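Local coordinates for protein endo-1,3-beta-glucanase, family GH16 (Zobellia galactanivorans, PDB 4CRQ) that probably hydrolyses internal beta-1,3-glucosidic bonds of laminarin-type glucans, this chain being the family 16 catalytic module of a longer, modular laminarinase that binds calcium, at residues L5-E10 with V227-K232; R40-V45 with Q63-R68; V51-H56 with P219-V224; G80-R85 with V161-N166. The protein carries 1 engineered substitution. All coordinates share one frame; numbering follows the deposited sequence.

How the interactions relate
Interactions 1 and 3 share strand 220-231 of the beta-sandwich: interaction 3 uses its first half and interaction 1 its second, their centres 24 Å apart. Interaction 4 lies on the neighbouring strand 80-87 and extends the sheet from interaction 1, centres 10 Å apart, through backbone bonds such as Lys81 N to Tyr230 O (2.8 Å). Interaction 2 adjoins interaction 3, centres 7 Å apart; Val51 N lies 2.7 Å from Ala44 O and Lys55 N 2.8 Å from Thr65 O, both probable hydrogen bonds. The calcium ion is bound in interaction 1 by Glu10, with Gly48 and Asp225 completing the protein ligands; Arg85 of interaction 4 forms a salt bridge to Asp225.

Interaction 1: residues L5-E10 with V227-K232; sequences LVWQDE and VRVYQK. With CA (calcium ion), chain C.
Leu5 lays its methyl CD1 over one face of the Tyr230 ring, 3.9 Å from the ring centroid, a CH-pi contact in which a rounded branch rests on a flat surface. With CG anti to the backbone N (chi1 -170°), the branch swings across to the tyrosine, and CD1 also reaches Arg228 CB. Next to it the chain swells: Val6 and Trp7 both face Val229, whose O takes a bond from Val6 N (2.9 Å) and a weak one from Trp7 N. This classic beta bulge interrupts an otherwise regular antiparallel pairing of strands 4-9 and 220-231 in the family 16 jelly-roll sandwich. On the face opposite Leu5, the Trp7 indole presents an edge to two valines, CZ3 touching Val227 CG1 at 3.7 Å and CE3 touching Val229 CG2 at 3.9 Å; beta-branched residues suit the strand and give this broad ring small knobs to rest against, while its NE1 bonds Asp18. Beyond the last pair, Glu10 bends at chi2 (-62°) to bring its carboxylate back to Arg228, which grips it side-on: NE meets the syn lone pair of OE2 at 2.9 Å and NH2 meets OE1 at 2.8 Å. Gln8 NE2 adds a second donor to OE2 from above the carboxylate plane, at 2.7 Å. An alanine in place of Glu10 would remove the carboxylate and would probably leave Arg228 and Gln8 without their acceptor. Water 1 bridges Glu10 OE1 to the calcium ion, which Glu10 binds directly through its backbone O at 2.3 Å.

Interaction 2: residues R40-V45 with Q63-R68; sequences RENAAV and QYTSAR. With ACT (acetate ion), chain F.
The turn leading into strand 43-46 and the strand 62-70 meet end to end along the same edge of strand 49-59, where Asn42 reaches over to Thr65 and Ala43 touches Ala67. Asn42 ND2 donates to Thr65 OG1 over 3.0 Å, the N-H...O angle being 156° and the hydroxyl lying 16° out of the amide plane. The two side chains approach at about a right angle. On Thr65, OG1 stands between the backbone N and the carbonyl carbon (chi1 57°), which turns the hydroxyl to the amide; Glu57 OE1 is its further partner. Asn42 also hydrogen-bonds through ND2 to the carbonyl of Thr53, so one amide nitrogen ties the turn to two strands, a task an asparagine suits by carrying two N-H groups on a short stem. Within the beta-sandwich of the family 16 catalytic module, strand 49-59 pairs antiparallel with both 43-46 and 62-70, and the contact lies where one partner strand gives way to the other along that edge. At the root of the side chain, Asn42 CB sits 3.4 Å from Ser66 O and close to Ala67. The methyls of Ala43 and Ala67 touch at 3.9 Å between their CB atoms; a small residue on each side lets the buried backbones come this near. The turn itself is held by Ala43 N donating to Arg40 O, with a weak bond from Arg40 NH1 to Ala43 O. Ser66, whose CB points away from the turn, bonds through OG to Met202 O of strand 196-204.

Interaction 3: residues V51-H56 with P219-V224; sequences VITAKH and PAQMLV
Strands 51-56 and 220-224 run antiparallel, their short axes 4.6 Å apart at an angle of 163°, in regular pairing: Ile52 with Met222 and Ala54 with Ala220 are hydrogen-bonded pairs, while Val51 with Leu223 and Thr53 with Gln221 are non-hydrogen-bonded. The straightest bond runs from Met222 N to Ile52 O, 2.8 Å with an N-H...O angle of 175°. On the face bearing Val51, Thr53, Gln221 and Leu223, Val51 is the central bump: its CG2 meets Leu223 CD2 at 3.8 Å, the two side chains lying side by side, and its CG1 sits against the aliphatic stem of Gln221, 3.8 Å from CG. That extended stem, with CG anti to the carbonyl carbon (chi1 -64°), carries the amide past the valine. A water joins its end to the neighbouring threonine, accepting from Gln221 NE2 at 2.8 Å and lying 2.7 Å from Thr53 OG1, so polar groups suit this more accessible part of the face. Thr53 turns its methyl CG2 instead to Pro219 CB, at 3.7 Å. Pro219 follows a cis peptide bond, and its lack of an N-H costs the pairing nothing because the first donor of this strand is Ala220 N, to Ala54 O at 2.9 Å. On the opposite face, Ile52 and Met222 approach loosely through their CB atoms, and Ala54 and Ala220 are small. That apolar face looks into the family 16 beta-sandwich, where Met202 of strand 196-204 receives Ile52, Ala54 and Met222, while Ile52 also touches Ser66 and Ala67 of strand 62-70.

Interaction 4: residues G80-R85 with V161-N166; sequences GKIEAR and VEWDAN. With EDO (1,2-ethanediol), chain I.
Four backbone hydrogen bonds join Gly80 and Ile82 to Trp163 and Val161, closing two antiparallel hydrogen-bonded pairs. Gly80 N donates to Trp163 O and Trp163 N to Gly80 O, both at 2.9 Å; Ile82 N donates to Val161 O and Val161 N to Ile82 O, 3.0 Å each. Glycine suits position 80 because its backbone angles (phi 146°) would jam a side chain against the preceding carbonyl. Apolar contact is carried by Ile82, whose CD1 touches the edge of the Trp163 indole near the ring plane, 3.8 Å from CE3, and lies 4.1 Å from Val161 CG2. Its chi2 of 103° is a somewhat strained torsion that puts CD1 against both partners; isoleucine suits a strand and has a reach that valine lacks. The polar end of the indole is used elsewhere: NE1 bonds Phe192 O. Among charged residues, Lys81 and Glu162 lie side by side on the other face, their CG atoms 4.2 Å apart, but their charged ends stay apart. Lys81 extends fully from a CG anti to the backbone N (chi1 175°), bringing NZ to a long salt bridge with Glu83. An alanine at Lys81 would probably leave Glu162 without the aliphatic stem beside it and Glu83 without this distant positive charge. Strand 80-87 sits between strands 156-163 and 220-231: the backbones of Lys81 and Glu83 hydrogen-bond to those of Tyr230 and Arg228, and on the Ile82 face, toward the interior of the family 16 beta-sandwich, Ile82 and Trp163 both touch Met100 of strand 94-102.

Interaction 1: residues L5-E10 with V227-K232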
# COMPACT_ATOMS: atom_id res chain seq x y z
N LEU A 5 -12.16 -13.39 -11.28
CA LEU A 5 -12.28 -12.05 -10.68
C LEU A 5 -13.36 -12.08 -9.59
O LEU A 5 -14.51 -12.46 -9.89
CB LEU A 5 -12.59 -11.01 -11.74
CG LEU A 5 -12.53 -9.54 -11.32
CD1 LEU A 5 -11.12 -9.09 -10.91
CD2 LEU A 5 -13.08 -8.71 -12.47
N VAL A 6 -13.01 -11.68 -8.36
CA VAL A 6 -13.99 -11.63 -7.25
C VAL A 6 -14.33 -10.18 -6.82
O VAL A 6 -15.40 -9.94 -6.26
CB VAL A 6 -13.58 -12.52 -6.01
CG1 VAL A 6 -13.58 -14.00 -6.39
CG2 VAL A 6 -12.23 -12.14 -5.41
N TRP A 7 -13.43 -9.22 -7.09
CA TRP A 7 -13.68 -7.83 -6.74
C TRP A 7 -12.82 -6.93 -7.57
O TRP A 7 -11.69 -7.29 -7.95
CB TRP A 7 -13.39 -7.59 -5.24
CG TRP A 7 -13.64 -6.16 -4.84
CD1 TRP A 7 -14.86 -5.51 -4.63
CD2 TRP A 7 -12.61 -5.13 -4.63
NE1 TRP A 7 -14.67 -4.19 -4.31
CE2 TRP A 7 -13.33 -3.89 -4.28
CE3 TRP A 7 -11.19 -5.11 -4.69
CZ2 TRP A 7 -12.64 -2.69 -4.00
CZ3 TRP A 7 -10.52 -3.89 -4.41
CH2 TRP A 7 -11.22 -2.72 -4.07
N GLN A 8 -13.33 -5.73 -7.85
CA GLN A 8 -12.56 -4.72 -8.55
C GLN A 8 -13.06 -3.34 -8.25
O GLN A 8 -14.23 -3.16 -7.88
CB GLN A 8 -12.63 -4.92 -10.08
CG GLN A 8 -14.07 -4.75 -10.62
CD GLN A 8 -14.38 -5.29 -11.99
OE1 GLN A 8 -15.40 -5.96 -12.14
NE2 GLN A 8 -13.53 -5.02 -12.98
N ASP A 9 -12.18 -2.36 -8.44
CA ASP A 9 -12.59 -0.97 -8.51
C ASP A 9 -11.84 -0.44 -9.72
O ASP A 9 -10.60 -0.36 -9.69
CB ASP A 9 -12.29 -0.12 -7.25
CG ASP A 9 -13.08 1.20 -7.27
OD1 ASP A 9 -13.47 1.66 -8.39
OD2 ASP A 9 -13.33 1.76 -6.20
N GLU A 10 -12.56 -0.12 -10.79
CA GLU A 10 -12.00 0.39 -12.06
C GLU A 10 -11.90 1.92 -12.09
O GLU A 10 -11.32 2.47 -13.04
CB GLU A 10 -12.85 -0.07 -13.25
CG GLU A 10 -12.97 -1.59 -13.38
CD GLU A 10 -11.63 -2.29 -13.61
OE1 GLU A 10 -10.85 -1.81 -14.46
OE2 GLU A 10 -11.37 -3.33 -12.96
N VAL A 227 -7.88 -1.45 -9.09
CA VAL A 227 -7.42 -2.49 -8.16
C VAL A 227 -8.30 -3.71 -8.49
O VAL A 227 -9.53 -3.56 -8.62
CB VAL A 227 -7.59 -2.11 -6.67
CG1 VAL A 227 -7.12 -3.27 -5.76
CG2 VAL A 227 -6.85 -0.80 -6.33
N ARG A 228 -7.70 -4.90 -8.62
CA ARG A 228 -8.45 -6.13 -8.91
C ARG A 228 -8.00 -7.25 -8.02
O ARG A 228 -6.78 -7.34 -7.69
CB ARG A 228 -8.32 -6.55 -10.39
CG ARG A 228 -8.94 -5.58 -11.38
CD ARG A 228 -8.59 -5.94 -12.81
NE ARG A 228 -9.14 -4.95 -13.74
CZ ARG A 228 -8.82 -4.84 -15.03
NH1 ARG A 228 -7.95 -5.68 -15.61
NH2 ARG A 228 -9.41 -3.88 -15.75
N VAL A 229 -8.96 -8.09 -7.62
CA VAL A 229 -8.66 -9.27 -6.80
C VAL A 229 -9.24 -10.48 -7.49
O VAL A 229 -10.45 -10.48 -7.80
CB VAL A 229 -9.20 -9.18 -5.35
CG1 VAL A 229 -8.95 -10.48 -4.57
CG2 VAL A 229 -8.58 -7.97 -4.63
N TYR A 230 -8.41 -11.48 -7.74
CA TYR A 230 -8.81 -12.75 -8.28
C TYR A 230 -8.60 -13.83 -7.23
O TYR A 230 -7.66 -13.75 -6.43
CB TYR A 230 -7.93 -13.14 -9.47
CG TYR A 230 -8.02 -12.22 -10.67
CD1 TYR A 230 -7.24 -11.02 -10.73
CD2 TYR A 230 -8.90 -12.51 -11.75
CE1 TYR A 230 -7.33 -10.18 -11.83
CE2 TYR A 230 -8.99 -11.66 -12.86
CZ TYR A 230 -8.20 -10.50 -12.90
OH TYR A 230 -8.30 -9.66 -13.99
N GLN A 231 -9.46 -14.85 -7.22
CA GLN A 231 -9.26 -16.00 -6.31
C GLN A 231 -9.49 -17.28 -7.07
O GLN A 231 -10.23 -17.28 -8.07
CB GLN A 231 -10.17 -15.92 -5.08
CG GLN A 231 -9.73 -14.89 -4.05
CD GLN A 231 -10.72 -14.75 -2.92
OE1 GLN A 231 -11.94 -14.93 -3.13
NE2 GLN A 231 -10.24 -14.45 -1.73
N LYS A 232 -8.85 -18.36 -6.61
CA LYS A 232 -8.98 -19.68 -7.21
C LYS A 232 -9.75 -20.52 -6.23
O LYS A 232 -10.63 -21.26 -6.63
CB LYS A 232 -7.61 -20.28 -7.61
CG LYS A 232 -6.59 -20.44 -6.50
CD LYS A 232 -5.26 -20.96 -7.01
CE LYS A 232 -4.27 -21.10 -5.86
NZ LYS A 232 -2.96 -21.65 -6.32
CA CA C . -9.66 2.70 -14.65
O HOH W 1 -9.89 0.51 -15.41
O HOH W 2 -11.94 3.23 -15.75
O HOH W 3 -9.64 3.39 -17.09

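Interaction 2: residues R40-V45 with Q63-R68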
# COMPACT_ATOMS: atom_id res chain seq x y z
N ARG A 40 -9.79 13.94 2.77
CA ARG A 40 -10.63 13.37 1.73
C ARG A 40 -10.40 14.10 0.39
O ARG A 40 -10.38 13.44 -0.66
CB ARG A 40 -12.12 13.47 2.13
CG ARG A 40 -13.11 13.10 1.03
CD ARG A 40 -13.02 11.62 0.68
NE ARG A 40 -13.92 11.20 -0.40
CZ ARG A 40 -13.65 11.34 -1.70
NH1 ARG A 40 -12.51 11.89 -2.15
NH2 ARG A 40 -14.56 10.91 -2.57
N GLU A 41 -10.19 15.42 0.45
CA GLU A 41 -10.06 16.30 -0.72
C GLU A 41 -8.94 15.88 -1.67
O GLU A 41 -8.99 16.15 -2.88
CB GLU A 41 -9.79 17.76 -0.27
CG GLU A 41 -9.94 18.81 -1.38
CD GLU A 41 -9.81 20.24 -0.89
OE1 GLU A 41 -8.79 20.62 -0.32
OE2 GLU A 41 -10.77 21.01 -1.07
N ASN A 42 -7.94 15.20 -1.11
CA ASN A 42 -6.78 14.83 -1.89
C ASN A 42 -6.92 13.56 -2.74
O ASN A 42 -5.93 13.16 -3.42
CB ASN A 42 -5.57 14.67 -0.98
CG ASN A 42 -5.15 15.98 -0.34
OD1 ASN A 42 -5.86 16.54 0.51
ND2 ASN A 42 -3.99 16.47 -0.71
N ALA A 43 -8.08 12.91 -2.69
CA ALA A 43 -8.38 11.76 -3.56
C ALA A 43 -9.49 12.15 -4.50
O ALA A 43 -10.49 12.72 -4.06
CB ALA A 43 -8.77 10.54 -2.73
N ALA A 44 -9.32 11.86 -5.80
CA ALA A 44 -10.33 12.19 -6.82
C ALA A 44 -10.22 11.20 -7.96
O ALA A 44 -9.32 10.39 -7.96
CB ALA A 44 -10.13 13.63 -7.33
N VAL A 45 -11.14 11.24 -8.92
CA VAL A 45 -11.03 10.40 -10.10
C VAL A 45 -10.93 11.33 -11.30
O VAL A 45 -11.69 12.31 -11.39
CB VAL A 45 -12.20 9.39 -10.23
CG1 VAL A 45 -12.37 8.80 -11.64
CG2 VAL A 45 -11.98 8.27 -9.24
N GLN A 63 2.66 20.60 6.99
CA GLN A 63 2.84 21.41 5.78
C GLN A 63 2.54 20.62 4.50
O GLN A 63 2.75 21.16 3.42
CB GLN A 63 4.21 22.12 5.74
CG GLN A 63 5.37 21.29 5.31
CD GLN A 63 6.70 22.00 5.35
OE1 GLN A 63 6.94 23.04 4.74
NE2 GLN A 63 7.59 21.40 6.07
N TYR A 64 2.02 19.39 4.62
CA TYR A 64 1.64 18.58 3.43
C TYR A 64 0.29 17.94 3.67
O TYR A 64 -0.03 17.61 4.81
CB TYR A 64 2.66 17.45 3.12
CG TYR A 64 4.09 17.99 3.08
CD1 TYR A 64 4.55 18.76 1.98
CD2 TYR A 64 4.98 17.76 4.14
CE1 TYR A 64 5.87 19.26 1.94
CE2 TYR A 64 6.30 18.26 4.12
CZ TYR A 64 6.73 19.01 3.02
OH TYR A 64 7.99 19.52 2.96
N THR A 65 -0.45 17.77 2.59
CA THR A 65 -1.67 16.97 2.61
C THR A 65 -1.57 15.89 1.56
O THR A 65 -0.86 16.05 0.56
CB THR A 65 -2.95 17.82 2.39
OG1 THR A 65 -2.82 18.52 1.14
CG2 THR A 65 -3.19 18.81 3.56
N SER A 66 -2.29 14.78 1.77
CA SER A 66 -2.34 13.69 0.80
C SER A 66 -3.58 12.87 1.16
O SER A 66 -4.42 13.35 1.94
CB SER A 66 -1.06 12.86 0.85
OG SER A 66 -1.01 11.94 -0.24
N ALA A 67 -3.71 11.66 0.60
CA ALA A 67 -4.84 10.79 0.92
C ALA A 67 -4.39 9.39 1.26
O ALA A 67 -3.35 8.93 0.80
CB ALA A 67 -5.82 10.74 -0.24
N ARG A 68 -5.19 8.74 2.09
CA ARG A 68 -5.01 7.36 2.51
C ARG A 68 -6.41 6.74 2.55
O ARG A 68 -7.31 7.27 3.21
CB ARG A 68 -4.31 7.27 3.87
CG ARG A 68 -4.22 5.85 4.45
CD ARG A 68 -3.24 5.81 5.62
NE ARG A 68 -3.40 4.62 6.46
CZ ARG A 68 -2.43 4.08 7.22
NH1 ARG A 68 -1.19 4.61 7.23
NH2 ARG A 68 -2.70 3.01 7.96
C ACT F . -5.85 1.62 9.89
O ACT F . -5.46 2.43 9.02
OXT ACT F . -6.95 1.65 10.51
CH3 ACT F . -4.90 0.53 10.20

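Interaction 3: residues V51-H56 with P219-V224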
# COMPACT_ATOMS: atom_id res chain seq x y z
N VAL A 51 -6.84 9.34 -8.49
CA VAL A 51 -5.69 10.24 -8.38
C VAL A 51 -5.54 10.58 -6.91
O VAL A 51 -6.44 11.20 -6.33
CB VAL A 51 -5.87 11.53 -9.24
CG1 VAL A 51 -4.62 12.42 -9.18
CG2 VAL A 51 -6.24 11.17 -10.69
N ILE A 52 -4.41 10.17 -6.30
CA ILE A 52 -4.07 10.63 -4.94
C ILE A 52 -3.01 11.71 -5.13
O ILE A 52 -1.91 11.46 -5.70
CB ILE A 52 -3.56 9.49 -4.04
CG1 ILE A 52 -4.69 8.48 -3.73
CG2 ILE A 52 -2.87 10.05 -2.76
CD1 ILE A 52 -4.23 7.23 -3.01
N THR A 53 -3.32 12.91 -4.64
CA THR A 53 -2.43 14.05 -4.82
C THR A 53 -1.79 14.49 -3.51
O THR A 53 -2.52 14.78 -2.55
CB THR A 53 -3.18 15.26 -5.46
OG1 THR A 53 -3.81 14.84 -6.68
CG2 THR A 53 -2.22 16.43 -5.75
N ALA A 54 -0.45 14.51 -3.46
CA ALA A 54 0.30 15.06 -2.33
C ALA A 54 0.56 16.54 -2.63
O ALA A 54 1.02 16.86 -3.74
CB ALA A 54 1.61 14.32 -2.11
N LYS A 55 0.25 17.42 -1.68
CA LYS A 55 0.36 18.86 -1.88
C LYS A 55 1.18 19.47 -0.81
O LYS A 55 1.21 18.99 0.33
CB LYS A 55 -1.05 19.51 -1.80
CG LYS A 55 -2.12 19.03 -2.80
CD LYS A 55 -3.52 19.66 -2.58
CE LYS A 55 -4.62 18.99 -3.39
NZ LYS A 55 -5.91 19.71 -3.20
N HIS A 56 1.85 20.56 -1.20
CA HIS A 56 2.48 21.44 -0.25
C HIS A 56 1.34 22.35 0.19
O HIS A 56 0.95 23.26 -0.55
CB HIS A 56 3.65 22.18 -0.88
CG HIS A 56 4.32 23.14 0.06
ND1 HIS A 56 5.10 24.17 -0.36
CD2 HIS A 56 4.28 23.22 1.44
CE1 HIS A 56 5.54 24.86 0.70
NE2 HIS A 56 5.05 24.28 1.81
N PRO A 219 2.37 19.87 -6.61
CA PRO A 219 1.57 18.70 -6.27
C PRO A 219 2.03 17.48 -7.08
O PRO A 219 2.36 17.61 -8.27
CB PRO A 219 0.15 19.15 -6.63
CG PRO A 219 0.33 20.19 -7.70
CD PRO A 219 1.61 20.88 -7.37
N ALA A 220 2.04 16.31 -6.43
CA ALA A 220 2.49 15.04 -7.02
C ALA A 220 1.29 14.11 -7.11
O ALA A 220 0.58 13.97 -6.12
CB ALA A 220 3.57 14.44 -6.17
N GLN A 221 1.09 13.45 -8.25
CA GLN A 221 -0.07 12.58 -8.48
C GLN A 221 0.32 11.11 -8.57
O GLN A 221 1.15 10.74 -9.41
CB GLN A 221 -0.81 12.95 -9.78
CG GLN A 221 -1.44 14.34 -9.81
CD GLN A 221 -2.17 14.63 -11.12
OE1 GLN A 221 -1.78 14.15 -12.18
NE2 GLN A 221 -3.22 15.41 -11.06
N MET A 222 -0.29 10.30 -7.71
CA MET A 222 -0.21 8.83 -7.80
C MET A 222 -1.49 8.42 -8.56
O MET A 222 -2.60 8.75 -8.12
CB MET A 222 -0.14 8.21 -6.39
CG MET A 222 -0.33 6.71 -6.35
SD MET A 222 -0.30 6.25 -4.60
CE MET A 222 -0.42 4.47 -4.73
N LEU A 223 -1.32 7.72 -9.69
CA LEU A 223 -2.43 7.31 -10.57
C LEU A 223 -2.66 5.84 -10.42
O LEU A 223 -1.75 5.05 -10.64
CB LEU A 223 -2.10 7.65 -12.03
CG LEU A 223 -1.73 9.12 -12.31
CD1 LEU A 223 -1.48 9.29 -13.81
CD2 LEU A 223 -2.77 10.13 -11.85
N VAL A 224 -3.88 5.48 -10.04
CA VAL A 224 -4.28 4.06 -9.92
C VAL A 224 -5.43 3.81 -10.92
O VAL A 224 -6.57 4.29 -10.74
CB VAL A 224 -4.69 3.68 -8.47
CG1 VAL A 224 -4.99 2.16 -8.38
CG2 VAL A 224 -3.63 4.08 -7.45
O HOH W 4 -4.16 16.54 -8.72

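Interaction 4: residues G80-R85 with V161-N166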
# COMPACT_ATOMS: atom_id res chain seq x y z
N GLY A 80 -5.48 -14.85 -2.54
CA GLY A 80 -5.83 -14.34 -3.85
C GLY A 80 -4.69 -13.75 -4.62
O GLY A 80 -3.55 -13.69 -4.11
N LYS A 81 -4.98 -13.31 -5.84
CA LYS A 81 -4.02 -12.53 -6.62
C LYS A 81 -4.57 -11.11 -6.44
O LYS A 81 -5.70 -10.82 -6.89
CB LYS A 81 -3.99 -12.95 -8.08
CG LYS A 81 -3.12 -12.09 -8.94
CD LYS A 81 -3.11 -12.66 -10.35
CE LYS A 81 -2.47 -11.67 -11.30
NZ LYS A 81 -2.48 -12.15 -12.71
N ILE A 82 -3.80 -10.23 -5.78
CA ILE A 82 -4.27 -8.88 -5.45
C ILE A 82 -3.36 -7.94 -6.23
O ILE A 82 -2.10 -7.97 -6.05
CB ILE A 82 -4.23 -8.60 -3.93
CG1 ILE A 82 -5.14 -9.59 -3.16
CG2 ILE A 82 -4.64 -7.15 -3.60
CD1 ILE A 82 -4.38 -10.70 -2.46
N GLU A 83 -3.94 -7.10 -7.07
CA GLU A 83 -3.12 -6.29 -7.96
C GLU A 83 -3.68 -4.93 -8.29
O GLU A 83 -4.87 -4.66 -8.12
CB GLU A 83 -2.93 -7.05 -9.26
CG GLU A 83 -4.14 -7.23 -10.17
CD GLU A 83 -3.74 -8.05 -11.37
OE1 GLU A 83 -2.60 -7.92 -11.86
OE2 GLU A 83 -4.53 -8.84 -11.85
N ALA A 84 -2.82 -4.06 -8.79
CA ALA A 84 -3.22 -2.72 -9.18
C ALA A 84 -2.32 -2.26 -10.32
O ALA A 84 -1.13 -2.67 -10.40
CB ALA A 84 -3.10 -1.73 -8.03
N ARG A 85 -2.88 -1.42 -11.19
CA ARG A 85 -2.15 -0.84 -12.33
C ARG A 85 -1.90 0.62 -11.92
O ARG A 85 -2.84 1.40 -11.80
CB ARG A 85 -2.96 -1.01 -13.62
CG ARG A 85 -2.26 -0.40 -14.85
CD ARG A 85 -2.91 -0.88 -16.15
NE ARG A 85 -2.10 -0.40 -17.29
CZ ARG A 85 -2.25 0.78 -17.88
NH1 ARG A 85 -3.20 1.64 -17.46
NH2 ARG A 85 -1.45 1.12 -18.90
N VAL A 161 0.56 -9.39 -5.77
CA VAL A 161 1.01 -10.51 -4.97
C VAL A 161 0.12 -11.68 -5.27
O VAL A 161 -1.08 -11.47 -5.48
CB VAL A 161 1.02 -10.26 -3.43
CG1 VAL A 161 2.13 -9.30 -3.06
CG2 VAL A 161 -0.37 -9.82 -2.91
N GLU A 162 0.68 -12.88 -5.29
CA GLU A 162 -0.12 -14.12 -5.28
C GLU A 162 0.05 -14.71 -3.88
O GLU A 162 1.17 -15.02 -3.47
CB GLU A 162 0.31 -15.11 -6.34
CG GLU A 162 -0.11 -14.72 -7.74
CD GLU A 162 0.41 -15.66 -8.81
OE1 GLU A 162 1.16 -16.63 -8.53
OE2 GLU A 162 0.06 -15.40 -9.98
N TRP A 163 -1.07 -14.85 -3.18
CA TRP A 163 -1.10 -15.30 -1.80
C TRP A 163 -1.94 -16.53 -1.66
O TRP A 163 -3.11 -16.47 -1.98
CB TRP A 163 -1.62 -14.12 -0.99
CG TRP A 163 -2.05 -14.33 0.44
CD1 TRP A 163 -1.51 -15.21 1.39
CD2 TRP A 163 -3.10 -13.61 1.13
NE1 TRP A 163 -2.16 -15.09 2.59
CE2 TRP A 163 -3.13 -14.14 2.51
CE3 TRP A 163 -4.00 -12.60 0.76
CZ2 TRP A 163 -4.04 -13.67 3.45
CZ3 TRP A 163 -4.91 -12.14 1.73
CH2 TRP A 163 -4.93 -12.67 3.05
N ASP A 164 -1.37 -17.64 -1.21
CA ASP A 164 -2.14 -18.86 -0.93
C ASP A 164 -1.83 -19.32 0.50
O ASP A 164 -1.13 -18.62 1.25
CB ASP A 164 -1.87 -19.95 -1.99
CG ASP A 164 -0.43 -20.40 -2.03
OD1 ASP A 164 0.33 -20.34 -1.04
OD2 ASP A 164 -0.08 -20.82 -3.14
N ALA A 165 -2.34 -20.49 0.88
CA ALA A 165 -2.10 -21.02 2.22
C ALA A 165 -0.60 -21.27 2.54
O ALA A 165 -0.21 -21.28 3.70
CB ALA A 165 -2.91 -22.30 2.43
N ASN A 166 0.21 -21.45 1.50
CA ASN A 166 1.64 -21.82 1.66
C ASN A 166 2.68 -20.75 1.40
O ASN A 166 3.81 -20.86 1.89
CB ASN A 166 1.95 -23.03 0.77
CG ASN A 166 1.20 -24.27 1.19
OD1 ASN A 166 1.08 -24.57 2.38
ND2 ASN A 166 0.67 -25.00 0.22
C1 EDO I . -5.87 -13.51 -13.35
O1 EDO I . -4.76 -12.66 -13.61
C2 EDO I . -6.58 -13.84 -14.65
O2 EDO I . -5.66 -14.55 -15.47